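Long-range contact in putative tryptophan halogenase (Xanthomonas campestris pv. campestris, PDB 6Y1W), which is a flavin-dependent halogenase that probably uses reduced FAD to halogenate an aromatic substrate: residues A[10-22]-A[362-374]. Residues are numbered along the deposited sequence; the frame is centred on the assembly and turned at random. Where two conformers were deposited one is given.
Sequences SESQRLVRRVVIA and LQTFPQVIDPVDI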
loop_
_atom_site.group_PDB
_atom_site.type_symbol
_atom_site.label_atom_id
_atom_site.label_comp_id
_atom_site.label_asym_id
_atom_site.label_seq_id
_atom_site.Cartn_x
_atom_site.Cartn_y
_atom_site.Cartn_z
ATOM N N SER A 10 18.379 -26.279 22.689
ATOM C CA SER A 10 19.033 -25.152 23.344
ATOM C C SER A 10 18.500 -23.841 22.783
ATOM O O SER A 10 18.591 -23.598 21.575
ATOM C CB SER A 10 20.545 -25.216 23.157
ATOM O OG SER A 10 21.118 -23.943 23.437
ATOM N N GLU A 11 17.976 -22.984 23.666
ATOM C CA GLU A 11 17.484 -21.679 23.230
ATOM C C GLU A 11 18.632 -20.755 22.820
ATOM O O GLU A 11 18.549 -20.068 21.791
ATOM C CB GLU A 11 16.636 -21.049 24.338
ATOM C CG GLU A 11 15.617 -22.015 24.946
ATOM C CD GLU A 11 15.182 -21.627 26.353
ATOM O OE1 GLU A 11 15.535 -20.518 26.805
ATOM O OE2 GLU A 11 14.486 -22.436 27.008
ATOM N N SER A 12 19.720 -20.734 23.601
ATOM C CA SER A 12 20.857 -19.879 23.263
ATOM C C SER A 12 21.478 -20.275 21.929
ATOM O O SER A 12 21.970 -19.407 21.191
ATOM C CB SER A 12 21.908 -19.923 24.378
ATOM O OG SER A 12 22.229 -21.255 24.747
ATOM N N GLN A 13 21.451 -21.572 21.597
ATOM C CA GLN A 13 21.927 -22.052 20.302
ATOM C C GLN A 13 21.103 -21.514 19.138
ATOM O O GLN A 13 21.534 -21.619 17.984
ATOM C CB GLN A 13 21.923 -23.584 20.283
ATOM C CG GLN A 13 23.227 -24.190 20.764
ATOM C CD GLN A 13 24.425 -23.627 20.016
ATOM O OE1 GLN A 13 24.627 -23.918 18.834
ATOM N NE2 GLN A 13 25.217 -22.802 20.698
ATOM N N ARG A 14 19.938 -20.933 19.413
ATOM C CA ARG A 14 19.120 -20.370 18.361
ATOM C C ARG A 14 19.560 -18.966 17.944
ATOM O O ARG A 14 19.116 -18.505 16.892
ATOM C CB ARG A 14 17.653 -20.331 18.804
ATOM C CG ARG A 14 17.018 -21.698 19.103
ATOM C CD ARG A 14 15.542 -21.540 19.460
ATOM N NE ARG A 14 14.718 -21.065 18.342
ATOM C CZ ARG A 14 13.569 -20.402 18.493
ATOM N NH1 ARG A 14 13.120 -20.129 19.713
ATOM N NH2 ARG A 14 12.866 -20.006 17.429
ATOM N N LEU A 15 20.389 -18.266 18.721
ATOM C CA LEU A 15 20.705 -16.883 18.369
ATOM C C LEU A 15 21.478 -16.822 17.054
ATOM O O LEU A 15 22.431 -17.576 16.849
ATOM C CB LEU A 15 21.514 -16.221 19.478
ATOM C CG LEU A 15 20.699 -15.969 20.733
ATOM C CD1 LEU A 15 21.642 -15.648 21.896
ATOM C CD2 LEU A 15 19.699 -14.842 20.503
ATOM N N VAL A 16 21.070 -15.922 16.156
ATOM C CA VAL A 16 21.717 -15.791 14.854
ATOM C C VAL A 16 22.897 -14.839 14.998
ATOM O O VAL A 16 22.708 -13.637 15.199
ATOM C CB VAL A 16 20.730 -15.300 13.790
ATOM C CG1 VAL A 16 21.475 -15.092 12.488
ATOM C CG2 VAL A 16 19.590 -16.363 13.632
ATOM N N ARG A 17 24.125 -15.388 14.928
ATOM C CA ARG A 17 25.349 -14.609 15.037
ATOM C C ARG A 17 26.270 -14.754 13.854
ATOM O O ARG A 17 27.166 -13.920 13.698
ATOM C CB ARG A 17 26.140 -15.017 16.300
ATOM C CG ARG A 17 25.499 -14.553 17.585
ATOM C CD ARG A 17 25.456 -13.025 17.699
ATOM N NE ARG A 17 24.092 -12.519 17.533
ATOM C CZ ARG A 17 23.182 -12.468 18.505
ATOM N NH1 ARG A 17 21.963 -12.009 18.245
ATOM N NH2 ARG A 17 23.483 -12.878 19.732
ATOM N N ARG A 18 26.115 -15.804 13.046
ATOM C CA ARG A 18 26.995 -16.064 11.916
ATOM C C ARG A 18 26.120 -16.206 10.681
ATOM O O ARG A 18 25.199 -17.035 10.660
ATOM C CB ARG A 18 27.841 -17.334 12.132
ATOM C CG ARG A 18 28.737 -17.288 13.402
ATOM C CD ARG A 18 29.223 -18.690 13.816
ATOM N NE ARG A 18 28.077 -19.586 13.946
ATOM C CZ ARG A 18 28.151 -20.898 14.122
ATOM N NH1 ARG A 18 29.338 -21.489 14.220
ATOM N NH2 ARG A 18 27.029 -21.619 14.197
ATOM N N VAL A 19 26.392 -15.389 9.669
ATOM C CA VAL A 19 25.660 -15.436 8.403
ATOM C C VAL A 19 26.627 -15.853 7.313
ATOM O O VAL A 19 27.702 -15.262 7.165
ATOM C CB VAL A 19 25.015 -14.088 8.055
ATOM C CG1 VAL A 19 24.258 -14.172 6.704
ATOM C CG2 VAL A 19 24.065 -13.637 9.167
ATOM N N VAL A 20 26.239 -16.864 6.541
ATOM C CA VAL A 20 27.082 -17.373 5.468
ATOM C C VAL A 20 26.341 -17.125 4.148
ATOM O O VAL A 20 25.188 -17.544 3.998
ATOM C CB VAL A 20 27.396 -18.863 5.656
ATOM C CG1 VAL A 20 28.157 -19.371 4.454
ATOM C CG2 VAL A 20 28.201 -19.056 6.944
ATOM N N ILE A 21 26.992 -16.439 3.220
ATOM C CA ILE A 21 26.425 -16.107 1.904
ATOM C C ILE A 21 27.083 -17.027 0.885
ATOM O O ILE A 21 28.305 -17.010 0.709
ATOM C CB ILE A 21 26.674 -14.629 1.561
ATOM C CG1 ILE A 21 25.976 -13.764 2.609
ATOM C CG2 ILE A 21 26.120 -14.279 0.153
ATOM C CD1 ILE A 21 26.325 -12.277 2.551
ATOM N N ALA A 22 26.297 -17.863 0.235
ATOM C CA ALA A 22 26.820 -18.800 -0.765
ATOM C C ALA A 22 26.650 -18.180 -2.139
ATOM O O ALA A 22 25.521 -17.993 -2.587
ATOM C CB ALA A 22 26.098 -20.146 -0.682
ATOM N N LEU A 362 16.335 -7.640 6.068
ATOM C CA LEU A 362 16.838 -6.752 7.117
ATOM C C LEU A 362 15.687 -6.197 7.963
ATOM O O LEU A 362 15.844 -5.976 9.179
ATOM C CB LEU A 362 17.671 -5.631 6.484
ATOM C CG LEU A 362 18.997 -6.169 5.942
ATOM C CD1 LEU A 362 19.800 -5.053 5.230
ATOM C CD2 LEU A 362 19.835 -6.834 7.034
ATOM N N GLN A 363 14.530 -5.961 7.350
ATOM C CA GLN A 363 13.387 -5.483 8.127
ATOM C C GLN A 363 12.776 -6.556 9.015
ATOM O O GLN A 363 12.002 -6.215 9.915
ATOM C CB GLN A 363 12.321 -4.908 7.181
ATOM C CG GLN A 363 12.782 -3.596 6.595
ATOM C CD GLN A 363 11.817 -3.027 5.626
ATOM O OE1 GLN A 363 11.158 -3.759 4.906
ATOM N NE2 GLN A 363 11.766 -1.705 5.548
ATOM N N THR A 364 13.107 -7.824 8.806
ATOM C CA THR A 364 12.629 -8.896 9.678
ATOM C C THR A 364 13.798 -9.708 10.219
ATOM O O THR A 364 13.684 -10.914 10.467
ATOM C CB THR A 364 11.631 -9.799 8.955
ATOM O OG1 THR A 364 11.061 -10.729 9.893
ATOM C CG2 THR A 364 12.319 -10.550 7.853
ATOM N N PHE A 365 14.943 -9.042 10.444
ATOM C CA PHE A 365 16.152 -9.799 10.689
ATOM C C PHE A 365 16.040 -10.571 12.003
ATOM O O PHE A 365 15.602 -10.010 13.007
ATOM C CB PHE A 365 17.434 -8.937 10.700
ATOM C CG PHE A 365 18.656 -9.781 10.491
ATOM C CD1 PHE A 365 19.010 -10.200 9.205
ATOM C CD2 PHE A 365 19.335 -10.320 11.571
ATOM C CE1 PHE A 365 20.073 -11.062 9.020
ATOM C CE2 PHE A 365 20.410 -11.168 11.368
ATOM C CZ PHE A 365 20.763 -11.547 10.097
ATOM N N PRO A 366 16.386 -11.854 12.019
ATOM C CA PRO A 366 16.096 -12.678 13.205
ATOM C C PRO A 366 17.115 -12.430 14.313
ATOM O O PRO A 366 18.329 -12.378 14.068
ATOM C CB PRO A 366 16.216 -14.117 12.676
ATOM C CG PRO A 366 17.214 -13.985 11.480
ATOM C CD PRO A 366 16.790 -12.663 10.851
ATOM N N GLN A 367 16.604 -12.256 15.535
ATOM C CA GLN A 367 17.387 -12.678 16.702
ATOM C C GLN A 367 17.446 -14.196 16.756
ATOM O O GLN A 367 18.520 -14.792 16.925
ATOM C CB GLN A 367 16.773 -12.158 17.999
ATOM C CG GLN A 367 16.631 -10.689 18.094
ATOM C CD GLN A 367 17.863 -10.009 18.666
ATOM O OE1 GLN A 367 18.967 -10.622 18.776
ATOM N NE2 GLN A 367 17.701 -8.731 19.015
ATOM N N VAL A 368 16.289 -14.838 16.671
ATOM C CA VAL A 368 16.168 -16.282 16.511
ATOM C C VAL A 368 15.234 -16.486 15.332
ATOM O O VAL A 368 14.395 -15.628 15.052
ATOM C CB VAL A 368 15.606 -17.003 17.773
ATOM C CG1 VAL A 368 16.506 -16.761 18.999
ATOM C CG2 VAL A 368 14.138 -16.585 18.043
ATOM N N ILE A 369 15.438 -17.571 14.593
ATOM C CA ILE A 369 14.594 -17.845 13.429
ATOM C C ILE A 369 13.303 -18.472 13.925
ATOM O O ILE A 369 13.330 -19.380 14.761
ATOM C CB ILE A 369 15.328 -18.739 12.419
ATOM C CG1 ILE A 369 16.533 -17.970 11.860
ATOM C CG2 ILE A 369 14.403 -19.107 11.242
ATOM C CD1 ILE A 369 17.548 -18.838 11.156
ATOM N N ASP A 370 12.167 -17.954 13.457
ATOM C CA ASP A 370 10.853 -18.436 13.908
ATOM C C ASP A 370 9.916 -18.623 12.721
ATOM O O ASP A 370 9.915 -17.791 11.803
ATOM C CB ASP A 370 10.209 -17.448 14.871
ATOM C CG ASP A 370 8.989 -18.033 15.550
ATOM O OD1 ASP A 370 9.192 -18.715 16.588
ATOM O OD2 ASP A 370 7.847 -17.840 15.049
ATOM N N PRO A 371 9.081 -19.658 12.734
ATOM C CA PRO A 371 8.128 -19.848 11.624
ATOM C C PRO A 371 7.234 -18.665 11.323
ATOM O O PRO A 371 6.852 -18.514 10.153
ATOM C CB PRO A 371 7.290 -21.048 12.083
ATOM C CG PRO A 371 8.177 -21.814 12.962
ATOM C CD PRO A 371 9.091 -20.811 13.650
ATOM N N VAL A 372 6.810 -17.852 12.296
ATOM C CA VAL A 372 5.882 -16.778 11.942
ATOM C C VAL A 372 6.592 -15.724 11.105
ATOM O O VAL A 372 5.988 -15.129 10.200
ATOM C CB VAL A 372 5.188 -16.155 13.179
ATOM C CG1 VAL A 372 6.125 -15.323 14.027
ATOM C CG2 VAL A 372 4.025 -15.260 12.717
ATOM N N ASP A 373 7.878 -15.463 11.403
ATOM C CA ASP A 373 8.658 -14.533 10.589
ATOM C C ASP A 373 8.889 -15.089 9.188
ATOM O O ASP A 373 8.787 -14.358 8.189
ATOM C CB ASP A 373 10.010 -14.237 11.245
ATOM C CG ASP A 373 9.895 -13.382 12.508
ATOM O OD1 ASP A 373 8.811 -12.870 12.837
ATOM O OD2 ASP A 373 10.929 -13.202 13.160
ATOM N N ILE A 374 9.221 -16.376 9.089
ATOM C CA ILE A 374 9.432 -17.014 7.791
ATOM C C ILE A 374 8.155 -16.927 6.961
ATOM O O ILE A 374 8.178 -16.608 5.757
ATOM C CB ILE A 374 9.884 -18.474 7.996
ATOM C CG1 ILE A 374 11.265 -18.561 8.676
ATOM C CG2 ILE A 374 9.862 -19.284 6.644
ATOM C CD1 ILE A 374 11.646 -19.951 9.130
HETATM O O HOH W 1 17.491 -19.420 15.115
HETATM O O HOH W 2 20.852 -11.541 14.903
#
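Val-16 N donates to Gln-367 O over 2.9 Å, the one direct backbone hydrogen bond between 10-22 and 362-374. The same carbonyl also receives the CA-H of Leu-15, so two neighbouring residues converge on one oxygen. Two waters take the place of further backbone pairing: one donates to Arg-14 O and accepts from Ile-369 N, the other donates to both Val-16 O and Pro-366 O.

Among the polar side chains, the long arm of Arg-14, bent at chi3 (66°), brings NH2 to 2.8 Å from Ile-369 O. The bond is bent, and the donor stands 34° out of the carbonyl plane. Arginine suits the place because its length carries NH2 to that carbonyl while one guanidinium face lies over Val-368 CG2, 3.6 Å above the plane and toward the rim. Asp-370 OD1 makes a long salt bridge at its edge. Asp-370 suits the N-cap of helix 371-397 because its other oxygen, OD2, accepts from Val-372 N. Arg-17 NH1 bonds weakly to Gln-367 OE1, the two planes nearly perpendicular at 82°; Gln-367 NE2 turns to Asp-464 and the His-459 carbonyl of the second subunit.

The apolar contacts centre on Val-16, whose two methyls let one short side chain serve two directions. CG2, anti to the carbonyl carbon, meets Pro-366 CG and, at 3.9 Å, Ile-369 CG1; CG1 leans obliquely on the Phe-365 ring. Val-19 CG2 reaches that ring's edge at CZ, 4.0 Å away.

Thus the lead-in to strand 18-22, an inner strand of the mixed sheet that probably forms the Rossmann-type FAD-binding fold, packs on the connection between helices 350-363 and 371-397. Phe-365 and Val-19 share Leu-35 of helix 25-39, Leu-217 of strand 217-220 touches Val-16 and Phe-365, and Ile-369 rests on Trp-329 of strand 329-330.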